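PDB 5U47: penicillin binding protein 2X from Streptococcus thermophilus, which probably cross-links peptidoglycan strands as a transpeptidase of the septal cell-wall machinery and is a penicillin-binding target of beta-lactams. Local coordinates for residues Q687-G692 against K699-T704; I52-S57 against L68-S73; E45-Y50 against T139-Y144. The protein carries 1 engineered substitution. All blocks are in the same frame, centred on the assembly; numbering follows the deposited sequence.

Contact 1 (Q687-G692 against K699-T704)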
# COMPACT_ATOMS: atom_id res chain seq x y z
N GLN A 687 -26.37 5.53 16.34
CA GLN A 687 -27.04 6.74 15.85
C GLN A 687 -28.50 6.34 15.62
O GLN A 687 -28.76 5.24 15.16
CB GLN A 687 -26.37 7.29 14.58
CG GLN A 687 -26.37 6.36 13.38
CD GLN A 687 -25.45 6.89 12.30
OE1 GLN A 687 -24.24 6.78 12.41
NE2 GLN A 687 -26.02 7.45 11.24
N SER A 688 -29.43 7.21 15.99
CA SER A 688 -30.88 6.90 15.92
C SER A 688 -31.45 7.07 14.52
O SER A 688 -32.55 6.61 14.25
CB SER A 688 -31.66 7.77 16.91
OG SER A 688 -31.62 9.14 16.52
N VAL A 689 -30.71 7.74 13.64
CA VAL A 689 -31.13 7.90 12.24
C VAL A 689 -30.09 7.19 11.38
O VAL A 689 -28.89 7.44 11.52
CB VAL A 689 -31.21 9.38 11.85
CG1 VAL A 689 -31.64 9.51 10.38
CG2 VAL A 689 -32.21 10.10 12.77
N ALA A 690 -30.55 6.32 10.48
CA ALA A 690 -29.66 5.52 9.64
C ALA A 690 -28.85 6.33 8.64
O ALA A 690 -29.32 7.36 8.13
CB ALA A 690 -30.45 4.45 8.91
N ALA A 691 -27.63 5.86 8.36
CA ALA A 691 -26.77 6.50 7.40
C ALA A 691 -27.47 6.51 6.05
O ALA A 691 -28.17 5.56 5.70
CB ALA A 691 -25.45 5.75 7.29
N GLY A 692 -27.32 7.60 5.31
CA GLY A 692 -27.94 7.70 3.98
C GLY A 692 -29.27 8.45 3.92
O GLY A 692 -29.76 8.72 2.82
N LYS A 699 -33.72 16.51 11.42
CA LYS A 699 -33.69 17.66 12.34
C LYS A 699 -33.06 17.31 13.67
O LYS A 699 -32.48 18.17 14.33
CB LYS A 699 -35.11 18.15 12.63
CG LYS A 699 -36.01 18.36 11.42
CD LYS A 699 -35.41 19.30 10.39
CE LYS A 699 -36.38 19.55 9.24
NZ LYS A 699 -35.81 20.46 8.22
N LYS A 700 -33.21 16.04 14.06
CA LYS A 700 -32.74 15.55 15.34
C LYS A 700 -32.13 14.16 15.23
O LYS A 700 -32.61 13.32 14.47
CB LYS A 700 -33.92 15.43 16.31
CG LYS A 700 -34.68 16.71 16.58
CD LYS A 700 -35.84 16.46 17.55
CE LYS A 700 -36.64 17.72 17.79
NZ LYS A 700 -37.61 17.53 18.90
N ILE A 701 -31.07 13.92 16.01
CA ILE A 701 -30.48 12.61 16.08
C ILE A 701 -30.08 12.35 17.53
O ILE A 701 -29.61 13.25 18.23
CB ILE A 701 -29.21 12.47 15.22
CG1 ILE A 701 -29.44 12.92 13.77
CG2 ILE A 701 -28.74 11.02 15.23
CD1 ILE A 701 -28.16 12.97 12.95
N THR A 702 -30.30 11.12 17.97
CA THR A 702 -29.81 10.68 19.26
C THR A 702 -28.54 9.90 18.97
O THR A 702 -28.55 8.89 18.26
CB THR A 702 -30.81 9.83 20.06
OG1 THR A 702 -31.94 10.64 20.39
CG2 THR A 702 -30.18 9.33 21.36
N ILE A 703 -27.43 10.39 19.51
CA ILE A 703 -26.13 9.76 19.35
C ILE A 703 -25.69 9.15 20.67
O ILE A 703 -25.63 9.85 21.69
CB ILE A 703 -25.10 10.83 18.95
CG1 ILE A 703 -25.36 11.30 17.51
CG2 ILE A 703 -23.67 10.33 19.11
CD1 ILE A 703 -25.08 10.27 16.45
N THR A 704 -25.32 7.88 20.62
CA THR A 704 -24.79 7.18 21.77
C THR A 704 -23.27 7.22 21.66
O THR A 704 -22.70 6.93 20.60
CB THR A 704 -25.29 5.73 21.82
OG1 THR A 704 -26.72 5.74 21.84
CG2 THR A 704 -24.77 4.98 23.07
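Ser688 turns OG in between its backbone N and its carbonyl carbon (chi1 67°), which brings the hydroxyl oxygen up against the amide of Thr702. Thr702 N donates to Ser688 OG over 2.8 Å, an almost straight bond of 172°. The amide of Ser688 returns a bond to the same residue: Ser688 N reaches Thr702 O at 3.0 Å, though bent to 135° at the hydrogen. Thr702 is thus held at both its N-H and its C=O by the backbone and side chain of one serine. Ahead of this, Gln687 pairs with Ile703 as an antiparallel non-hydrogen-bonded pair, and the two side chains lie on the same face. A folded-back second torsion of Ile703 carries CD1 to within 3.7 Å of Gln687 CB. The segments meet where strand 683-687 gives out beside strand 700-706, which is the middle strand of the three-stranded sheet of the C-terminal PASTA domain; strand 673-677 lies along its other edge. At Ser688 only one of the two bonds is backbone to backbone; the other ends on the side-chain OG, and the chain then leaves the sheet. Val689 still leans back toward the strand: its CG2 comes 4.1 Å from Ile701 CG1, the two side chains crossing at about a right angle, and 3.7 Å from Lys700 O. The departing loop is tied to itself by Gln687, whose NE2 donates to Val689 O at 2.9 Å with the acceptor lying in the amide plane. The same amide is held further by Met655 N at OE1 and Pro653 O at NE2, which limits its freedom to flip. Leu652 touches Gln687, Val689 and Ile701, while Ile701 and Ile703 also pack on Ile674.

Contact 2 (I52-S57 against L68-S73)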
# COMPACT_ATOMS: atom_id res chain seq x y z
N ILE A 52 36.06 10.53 -9.28
CA ILE A 52 37.32 11.28 -9.15
C ILE A 52 37.60 12.13 -10.40
O ILE A 52 37.41 11.68 -11.53
CB ILE A 52 38.52 10.35 -8.80
CG1 ILE A 52 39.75 11.18 -8.43
CG2 ILE A 52 38.84 9.37 -9.94
CD1 ILE A 52 40.92 10.35 -7.93
N TYR A 53 38.04 13.37 -10.16
CA TYR A 53 38.39 14.30 -11.23
C TYR A 53 39.74 14.92 -10.97
O TYR A 53 40.20 14.97 -9.83
CB TYR A 53 37.36 15.43 -11.33
CG TYR A 53 35.98 14.96 -11.68
CD1 TYR A 53 35.11 14.50 -10.69
CD2 TYR A 53 35.54 14.97 -13.00
CE1 TYR A 53 33.84 14.05 -11.01
CE2 TYR A 53 34.27 14.53 -13.32
CZ TYR A 53 33.42 14.06 -12.32
OH TYR A 53 32.15 13.62 -12.64
N ALA A 54 40.37 15.40 -12.04
CA ALA A 54 41.67 16.06 -11.95
C ALA A 54 41.63 17.35 -12.76
O ALA A 54 41.33 17.32 -13.95
CB ALA A 54 42.78 15.13 -12.46
N ILE A 55 41.85 18.48 -12.09
CA ILE A 55 41.88 19.76 -12.79
C ILE A 55 43.32 19.98 -13.27
O ILE A 55 44.25 20.07 -12.46
CB ILE A 55 41.42 20.93 -11.90
CG1 ILE A 55 39.93 20.77 -11.58
CG2 ILE A 55 41.70 22.26 -12.60
CD1 ILE A 55 39.40 21.85 -10.65
N VAL A 56 43.48 20.07 -14.59
CA VAL A 56 44.80 20.24 -15.23
C VAL A 56 45.04 21.62 -15.84
O VAL A 56 46.17 21.91 -16.26
CB VAL A 56 45.03 19.18 -16.34
CG1 VAL A 56 45.07 17.77 -15.74
CG2 VAL A 56 43.97 19.27 -17.45
N SER A 57 44.00 22.46 -15.91
CA SER A 57 44.15 23.80 -16.50
C SER A 57 45.18 24.64 -15.78
O SER A 57 45.13 24.78 -14.55
CB SER A 57 42.82 24.56 -16.48
OG SER A 57 42.98 25.86 -17.04
N LEU A 68 46.93 25.57 -8.22
CA LEU A 68 45.96 24.68 -7.56
C LEU A 68 45.61 23.46 -8.43
O LEU A 68 44.79 22.62 -8.03
CB LEU A 68 44.70 25.46 -7.20
CG LEU A 68 44.92 26.69 -6.31
CD1 LEU A 68 43.63 27.49 -6.11
CD2 LEU A 68 45.50 26.29 -4.96
N TYR A 69 46.24 23.38 -9.61
CA TYR A 69 46.01 22.29 -10.55
C TYR A 69 47.06 21.20 -10.35
O TYR A 69 48.05 21.40 -9.63
CB TYR A 69 46.00 22.78 -12.02
CG TYR A 69 47.22 23.60 -12.46
CD1 TYR A 69 47.28 24.97 -12.23
CD2 TYR A 69 48.30 23.00 -13.13
CE1 TYR A 69 48.38 25.73 -12.62
CE2 TYR A 69 49.41 23.75 -13.54
CZ TYR A 69 49.44 25.11 -13.28
OH TYR A 69 50.50 25.88 -13.65
N VAL A 70 46.81 20.04 -10.94
CA VAL A 70 47.78 18.94 -10.87
C VAL A 70 48.88 19.28 -11.89
O VAL A 70 48.59 19.48 -13.08
CB VAL A 70 47.13 17.56 -11.14
CG1 VAL A 70 46.52 17.47 -12.54
CG2 VAL A 70 48.15 16.44 -10.93
N GLN A 71 50.11 19.36 -11.43
CA GLN A 71 51.21 19.74 -12.32
C GLN A 71 51.78 18.52 -13.03
O GLN A 71 51.70 17.40 -12.51
CB GLN A 71 52.29 20.47 -11.53
CG GLN A 71 51.76 21.65 -10.74
CD GLN A 71 52.87 22.47 -10.11
OE1 GLN A 71 53.86 22.80 -10.76
NE2 GLN A 71 52.69 22.84 -8.84
N GLU A 72 52.34 18.75 -14.22
CA GLU A 72 52.95 17.66 -15.02
C GLU A 72 54.06 16.92 -14.27
O GLU A 72 54.20 15.71 -14.42
CB GLU A 72 53.45 18.16 -16.38
CG GLU A 72 52.32 18.62 -17.29
CD GLU A 72 52.77 18.85 -18.73
OE1 GLU A 72 53.54 18.02 -19.26
OE2 GLU A 72 52.32 19.85 -19.33
N SER A 73 54.82 17.65 -13.44
CA SER A 73 55.87 17.02 -12.63
C SER A 73 55.29 15.92 -11.72
O SER A 73 56.00 15.00 -11.31
CB SER A 73 56.62 18.06 -11.80
OG SER A 73 55.76 18.79 -10.94
O HOH W 1 48.36 20.49 -15.55
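Val70 N donates to Ile55 O over 3.0 Å, nearly straight at 168°, the single direct hydrogen bond between the two segments. Next to it, Tyr69 sets its side chain against the backbone of the opposite segment: CB lies 3.3 Å from Ile55 O, and CD1 is 3.2 Å from Ser57 O. The ring carries the carbonyl carbon of Ser57 over one face, 4.0 Å above its plane and displaced toward the rim. Tyr69 can do this because CG sits between its own N and carbonyl carbon (chi1 53°), folding the ring back over the backbone of Ser57. The side chains of Val56 and Ser57 start away from the other segment, which leaves the carbonyl of Ser57 to meet the ring. On the far side of the hydrogen bond Val70 CG1 packs 3.5 Å from Val56 CG1, the two valines side by side and pointing the same way, with the methyl of Ala54 more distant. One water bridges the segments, donating to Val56 O and to Val70 O, 2.7 Å from each oxygen. Local bonds support each segment: Ser57 OG with Ser59 N beyond the strand, and Gln71 N with Gln74 OE1 at the start of helix 72-86. The contact therefore joins the end of strand 42-55 to the approach to helix 72-86 in the N-terminal dimerisation-type domain. Leu97 of helix 90-97 packs on Ala54, Val56 and Val70 together, while backbone bonds link Ala54 to Val105 of strand 104-105 and Ile55 to Gly133, just ahead of strand 134-143.

Contact 3 (E45-Y50 against T139-Y144). With ACT (acetate ion), chain C.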
# COMPACT_ATOMS: atom_id res chain seq x y z
N GLU A 45 17.38 2.81 1.21
CA GLU A 45 18.21 3.86 1.78
C GLU A 45 19.17 4.40 0.75
O GLU A 45 19.50 3.72 -0.24
CB GLU A 45 18.99 3.35 3.00
CG GLU A 45 20.02 2.27 2.71
CD GLU A 45 20.91 1.92 3.92
OE1 GLU A 45 20.81 2.58 4.98
OE2 GLU A 45 21.72 0.98 3.81
N ASP A 46 19.62 5.62 1.00
CA ASP A 46 20.59 6.28 0.14
C ASP A 46 21.97 5.67 0.31
O ASP A 46 22.32 5.23 1.40
CB ASP A 46 20.70 7.79 0.45
CG ASP A 46 19.58 8.60 -0.15
OD1 ASP A 46 18.60 7.98 -0.64
OD2 ASP A 46 19.66 9.88 -0.13
N SER A 47 22.72 5.64 -0.78
CA SER A 47 24.09 5.17 -0.82
C SER A 47 24.90 6.16 -1.66
O SER A 47 24.55 6.45 -2.81
CB SER A 47 24.14 3.78 -1.43
OG SER A 47 25.45 3.36 -1.68
N THR A 48 25.97 6.68 -1.06
CA THR A 48 26.84 7.66 -1.71
C THR A 48 28.13 7.02 -2.16
O THR A 48 28.78 6.29 -1.41
CB THR A 48 27.22 8.78 -0.74
OG1 THR A 48 26.06 9.32 -0.15
CG2 THR A 48 27.97 9.92 -1.45
N SER A 49 28.49 7.27 -3.41
CA SER A 49 29.75 6.81 -3.96
C SER A 49 30.38 8.06 -4.62
O SER A 49 29.76 9.13 -4.67
CB SER A 49 29.57 5.64 -4.92
OG SER A 49 28.84 6.04 -6.05
N TYR A 50 31.60 7.94 -5.09
CA TYR A 50 32.31 9.12 -5.60
C TYR A 50 32.98 8.94 -6.94
O TYR A 50 33.40 7.83 -7.29
CB TYR A 50 33.35 9.55 -4.57
CG TYR A 50 32.76 9.92 -3.24
CD1 TYR A 50 32.50 8.96 -2.28
CD2 TYR A 50 32.48 11.24 -2.94
CE1 TYR A 50 31.95 9.30 -1.05
CE2 TYR A 50 31.95 11.60 -1.71
CZ TYR A 50 31.68 10.62 -0.77
OH TYR A 50 31.16 10.95 0.46
N THR A 139 27.87 11.02 -5.79
CA THR A 139 26.77 10.56 -6.62
C THR A 139 25.96 9.61 -5.73
O THR A 139 26.50 8.64 -5.18
CB THR A 139 27.22 9.84 -7.90
OG1 THR A 139 28.03 8.72 -7.56
CG2 THR A 139 28.00 10.79 -8.79
N THR A 140 24.68 9.91 -5.58
CA THR A 140 23.82 9.14 -4.71
C THR A 140 22.93 8.20 -5.49
O THR A 140 22.34 8.61 -6.50
CB THR A 140 22.95 10.10 -3.89
OG1 THR A 140 23.81 10.95 -3.13
CG2 THR A 140 22.06 9.36 -2.95
N SER A 141 22.85 6.95 -5.03
CA SER A 141 21.92 5.98 -5.60
C SER A 141 21.04 5.44 -4.46
O SER A 141 21.37 5.57 -3.28
CB SER A 141 22.66 4.85 -6.31
OG SER A 141 23.49 4.17 -5.40
N ARG A 142 19.92 4.84 -4.83
CA ARG A 142 19.00 4.27 -3.86
C ARG A 142 19.27 2.77 -3.79
O ARG A 142 19.28 2.11 -4.82
CB ARG A 142 17.58 4.54 -4.31
CG ARG A 142 16.49 4.31 -3.28
CD ARG A 142 16.55 5.35 -2.16
NE ARG A 142 15.30 5.42 -1.42
CZ ARG A 142 15.13 6.00 -0.23
NH1 ARG A 142 16.15 6.59 0.42
NH2 ARG A 142 13.94 6.00 0.31
N MET A 143 19.49 2.26 -2.58
CA MET A 143 19.78 0.84 -2.35
C MET A 143 18.55 0.13 -1.75
O MET A 143 17.92 0.68 -0.85
CB MET A 143 20.98 0.72 -1.40
CG MET A 143 21.32 -0.70 -0.98
SD MET A 143 22.62 -0.79 0.27
CE MET A 143 22.56 -2.55 0.61
N TYR A 144 18.24 -1.07 -2.24
CA TYR A 144 17.08 -1.87 -1.79
C TYR A 144 17.69 -3.20 -1.35
O TYR A 144 17.74 -4.16 -2.13
CB TYR A 144 16.06 -2.02 -2.93
CG TYR A 144 15.44 -0.71 -3.37
CD1 TYR A 144 16.05 0.08 -4.34
CD2 TYR A 144 14.26 -0.24 -2.79
CE1 TYR A 144 15.48 1.29 -4.74
CE2 TYR A 144 13.69 0.96 -3.17
CZ TYR A 144 14.30 1.72 -4.15
OH TYR A 144 13.73 2.93 -4.51
C ACT C . 24.19 8.47 2.38
O ACT C . 23.38 8.96 3.21
OXT ACT C . 24.02 8.57 1.15
CH3 ACT C . 25.39 7.73 2.90
O HOH W 2 26.10 5.99 -5.48
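Strands 45-50 and 139-143 pair antiparallel over five residues, with hydrogen-bonded pairs Glu45-Met143, Ser47-Ser141 and Ser49-Thr139 giving six backbone bonds; the short segments run at 142° in this twisted part of the dimerisation-type domain's sheet. The tighter packing lies at the Arg142 end, on the face of Asp46 and Arg142. Arg142 NH1 bonds to Asp46 OD1 at 3.0 Å as part of a salt bridge, approaching from above the carboxylate plane, and the carboxylate and guanidinium planes stand 73° apart. A bend in the Arg142 chain at chi2 (69°) swings the guanidinium back so that Glu45 N lies over one face of it. Outer partners hold both charged groups: Glu177 forms a salt bridge with Arg142 NE, Gly33 O also accepts from NH1, and Arg32 N donates to Asp46 OD2. Leu170 of strand 168-172 packs against Asp46, Thr140 and Arg142. Further along this face Thr48 is exposed, and its OG1 lies 2.5 Å from OXT of an acetate, probably from the crystallisation liquor, short enough to leave the bond's exact geometry doubtful. The other face is looser and carries the hydroxyls of Ser47, Ser49, Thr139 and Ser141. There a single water accepts from Ser49 OG and Ser141 OG. It also donates to Ser47 O and, at 2.7 Å, to Thr139 O.

Overall arrangement
Contacts 2 and 3 share strand 42-55: contact 3 pairs its earlier half with strand 134-143, and contact 2 takes up where strand 42-55 ends, the two centres 28 Å apart. Contact 2 lies within the long excursion of chain that separates the paired strands of contact 3. Contact 1 belongs to the C-terminal PASTA domain, on the opposite side of the molecule's centre, 55 Å from contact 3 and 80 Å from contact 2 between centres; even the nearest atoms stay about 40 and 61 Å away. In sequence the transpeptidase domain comes between. Its probable SxxK serine belongs to none of these segments, and the acetate at contact 3 probably comes from the crystallisation liquor.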